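Local coordinates for protein Ac-ASP-7 (PDB 3S6S) that is of unknown function but belongs to the SCP/TAPS pathogenesis-related proteins that hookworms secrete, and probably acts at the interface between parasite and host, at residues Lys154-Asn159 and Ser168-Asn173. Residues are numbered along the deposited sequence; the frame is centred on the assembly and turned at random.
Sequences KPCNEN and STCEWN
A disulfide joins C156 to C170 and is the covalent core of this contact between two largely irregular segments. SG of C156 lies 2.1 Å from SG of C170, and the C-S-S-C torsion of 84° is close to the 90° a relaxed disulfide adopts. C170 sends its SG anti to its backbone N, out from the short strand 169-170, whereas the SG of C156 is tucked between its own N and carbonyl carbon. Cysteine suits both places because 154-159 has no regular strand of its own, and the covalent link ties it to strand 169-170.

Polar contacts lie on both sides of the sulfurs along the chain. N159 turns its amide to the strand, and its OD1 accepts a hydrogen bond from the backbone N of C170 at 3.0 Å. The bond is fairly straight at hydrogen (161°), but the N-H approaches from above the carbonyl plane, 56° out of it. Asparagine fits because its short side chain lets the amide oxygen reach this N-H. At the other end a water bridges the segments, accepting from C156 N at 2.9 Å; its leg to N173 O is unusually short and doubtful in detail.

Weaker contacts add to these bonds. The CA of N173 makes a CA-H...O contact with C156 O, 3.3 Å away, while P155 CB rests loosely against N173 CB at 4.4 Å, its rigid ring offering a small apolar surface. N173 has a left-handed backbone, which asparagine tolerates better than most residues.

D161 OD2 accepts from the backbone N of both N157 and E158. Strand 169-170 pairs antiparallel with strand 175-176, where C175 forms the adjacent disulfide with C162 and both touch C156; beyond the strand, W172 and N173 meet helix 16-34, joining this small cysteine-rich C-terminal region to the main domain.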
ATOM      1  N   LYS A 154      -2.813  -4.987 -18.900  1.00 40.13           N
ATOM      2  CA  LYS A 154      -3.288  -3.644 -19.212  1.00 38.39           C
ATOM      3  C   LYS A 154      -4.101  -3.044 -18.062  1.00 34.98           C
ATOM      4  O   LYS A 154      -4.663  -3.764 -17.255  1.00 31.89           O
ATOM      5  CB  LYS A 154      -4.124  -3.676 -20.507  1.00 39.46           C
ATOM      6  N   PRO A 155      -4.174  -1.714 -17.994  1.00 33.46           N
ATOM      7  CA  PRO A 155      -5.001  -1.091 -16.955  1.00 35.52           C
ATOM      8  C   PRO A 155      -6.479  -1.421 -17.182  1.00 43.66           C
ATOM      9  O   PRO A 155      -6.973  -1.223 -18.288  1.00 45.95           O
ATOM     10  CB  PRO A 155      -4.736   0.406 -17.139  1.00 37.16           C
ATOM     11  CG  PRO A 155      -4.270   0.545 -18.556  1.00 40.22           C
ATOM     12  CD  PRO A 155      -3.554  -0.734 -18.897  1.00 37.10           C
ATOM     13  N   CYS A 156      -7.171  -1.924 -16.162  1.00 39.35           N
ATOM     14  CA  CYS A 156      -8.514  -2.458 -16.361  1.00 39.73           C
ATOM     15  C   CYS A 156      -9.540  -1.383 -16.761  1.00 40.10           C
ATOM     16  O   CYS A 156      -9.518  -0.259 -16.249  1.00 40.02           O
ATOM     17  CB  CYS A 156      -8.990  -3.226 -15.116  1.00 34.63           C
ATOM     18  SG  CYS A 156      -9.459  -2.186 -13.714  1.00 37.61           S
ATOM     19  N   ASN A 157     -10.435  -1.737 -17.680  1.00 39.59           N
ATOM     20  CA  ASN A 157     -11.617  -0.914 -17.952  1.00 41.70           C
ATOM     21  C   ASN A 157     -12.891  -1.599 -17.469  1.00 42.38           C
ATOM     22  O   ASN A 157     -13.816  -0.947 -16.993  1.00 43.71           O
ATOM     23  CB  ASN A 157     -11.720  -0.548 -19.435  1.00 42.27           C
ATOM     24  CG  ASN A 157     -10.766   0.566 -19.823  1.00 49.37           C
ATOM     25  OD1 ASN A 157     -11.003   1.732 -19.502  1.00 54.70           O
ATOM     26  ND2 ASN A 157      -9.676   0.215 -20.512  1.00 42.54           N
ATOM     27  N   GLU A 158     -12.922  -2.921 -17.580  1.00 43.47           N
ATOM     28  CA  GLU A 158     -13.997  -3.717 -17.009  1.00 45.23           C
ATOM     29  C   GLU A 158     -13.429  -4.948 -16.305  1.00 46.43           C
ATOM     30  O   GLU A 158     -12.281  -5.348 -16.547  1.00 44.99           O
ATOM     31  CB  GLU A 158     -14.988  -4.144 -18.093  1.00 50.45           C
ATOM     32  CG  GLU A 158     -14.406  -5.082 -19.137  1.00 52.97           C
ATOM     33  CD  GLU A 158     -14.889  -4.743 -20.540  1.00 65.11           C
ATOM     34  OE1 GLU A 158     -14.794  -5.608 -21.439  1.00 68.91           O
ATOM     35  OE2 GLU A 158     -15.362  -3.602 -20.742  1.00 61.74           O
ATOM     36  N   ASN A 159     -14.248  -5.547 -15.446  1.00 38.75           N
ATOM     37  CA  ASN A 159     -13.831  -6.676 -14.632  1.00 41.55           C
ATOM     38  C   ASN A 159     -12.963  -7.711 -15.356  1.00 43.09           C
ATOM     39  O   ASN A 159     -11.950  -8.167 -14.823  1.00 39.48           O
ATOM     40  CB  ASN A 159     -15.051  -7.337 -13.985  1.00 35.72           C
ATOM     41  CG  ASN A 159     -15.755  -6.414 -12.997  1.00 41.29           C
ATOM     42  OD1 ASN A 159     -15.470  -5.215 -12.934  1.00 40.15           O
ATOM     43  ND2 ASN A 159     -16.675  -6.969 -12.220  1.00 44.04           N
ATOM     44  N   SER A 168     -12.352 -10.424  -9.368  1.00 38.64           N
ATOM     45  CA  SER A 168     -11.958  -9.027  -9.289  1.00 40.10           C
ATOM     46  C   SER A 168     -12.915  -8.030  -9.954  1.00 38.51           C
ATOM     47  O   SER A 168     -13.422  -8.275 -11.045  1.00 40.83           O
ATOM     48  CB  SER A 168     -10.539  -8.868  -9.856  1.00 40.35           C
ATOM     49  OG  SER A 168      -9.681  -9.845  -9.293  1.00 40.79           O
ATOM     50  N   THR A 169     -13.138  -6.906  -9.275  1.00 37.61           N
ATOM     51  CA  THR A 169     -13.866  -5.762  -9.824  1.00 37.48           C
ATOM     52  C   THR A 169     -12.868  -4.702 -10.250  1.00 36.59           C
ATOM     53  O   THR A 169     -11.991  -4.322  -9.477  1.00 38.33           O
ATOM     54  CB  THR A 169     -14.764  -5.083  -8.759  1.00 35.88           C
ATOM     55  OG1 THR A 169     -15.652  -6.038  -8.182  1.00 35.00           O
ATOM     56  CG2 THR A 169     -15.573  -3.931  -9.363  1.00 34.07           C
ATOM     57  N   CYS A 170     -13.004  -4.219 -11.474  1.00 37.30           N
ATOM     58  CA  CYS A 170     -12.218  -3.088 -11.942  1.00 34.74           C
ATOM     59  C   CYS A 170     -12.966  -1.802 -11.612  1.00 39.14           C
ATOM     60  O   CYS A 170     -14.117  -1.644 -11.994  1.00 37.74           O
ATOM     61  CB  CYS A 170     -12.035  -3.182 -13.449  1.00 34.04           C
ATOM     62  SG  CYS A 170     -11.403  -1.683 -14.155  1.00 35.37           S
ATOM     63  N   GLU A 171     -12.336  -0.877 -10.904  1.00 40.56           N
ATOM     64  CA  GLU A 171     -13.083   0.308 -10.528  1.00 40.98           C
ATOM     65  C   GLU A 171     -12.600   1.625 -11.110  1.00 45.65           C
ATOM     66  O   GLU A 171     -13.285   2.219 -11.949  1.00 56.25           O
ATOM     67  CB  GLU A 171     -13.298   0.405  -9.022  1.00 37.86           C
ATOM     68  CG  GLU A 171     -14.775   0.228  -8.649  1.00 41.29           C
ATOM     69  CD  GLU A 171     -15.732   0.509  -9.821  1.00 39.63           C
ATOM     70  OE1 GLU A 171     -15.564   1.542 -10.513  1.00 37.11           O
ATOM     71  OE2 GLU A 171     -16.641  -0.320 -10.059  1.00 37.55           O
ATOM     72  N   TRP A 172     -11.453   2.103 -10.663  1.00 40.40           N
ATOM     73  CA  TRP A 172     -10.928   3.342 -11.217  1.00 37.92           C
ATOM     74  C   TRP A 172      -9.617   2.994 -11.926  1.00 37.92           C
ATOM     75  O   TRP A 172      -8.548   3.464 -11.558  1.00 35.46           O
ATOM     76  CB  TRP A 172     -10.693   4.360 -10.107  1.00 36.33           C
ATOM     77  CG  TRP A 172     -11.875   4.623  -9.192  1.00 43.84           C
ATOM     78  CD1 TRP A 172     -12.870   5.563  -9.369  1.00 42.74           C
ATOM     79  CD2 TRP A 172     -12.159   3.979  -7.938  1.00 40.44           C
ATOM     80  NE1 TRP A 172     -13.744   5.532  -8.312  1.00 39.00           N
ATOM     81  CE2 TRP A 172     -13.340   4.569  -7.424  1.00 35.72           C
ATOM     82  CE3 TRP A 172     -11.533   2.958  -7.204  1.00 35.67           C
ATOM     83  CZ2 TRP A 172     -13.905   4.178  -6.207  1.00 34.91           C
ATOM     84  CZ3 TRP A 172     -12.099   2.563  -5.995  1.00 35.60           C
ATOM     85  CH2 TRP A 172     -13.281   3.169  -5.512  1.00 38.11           C
ATOM     86  N   ASN A 173      -9.748   2.161 -12.949  1.00 36.09           N
ATOM     87  CA  ASN A 173      -8.658   1.413 -13.572  1.00 40.77           C
ATOM     88  C   ASN A 173      -7.730   0.656 -12.607  1.00 42.10           C
ATOM     89  O   ASN A 173      -6.578   0.357 -12.925  1.00 38.38           O
ATOM     90  CB  ASN A 173      -7.906   2.212 -14.656  1.00 41.36           C
ATOM     91  CG  ASN A 173      -7.197   3.426 -14.114  1.00 48.49           C
ATOM     92  OD1 ASN A 173      -7.613   4.567 -14.369  1.00 53.09           O
ATOM     93  ND2 ASN A 173      -6.105   3.200 -13.375  1.00 43.78           N
TER
HETATM   94  O   HOH W   1      -5.805  -1.928 -13.632  1.00 37.05           O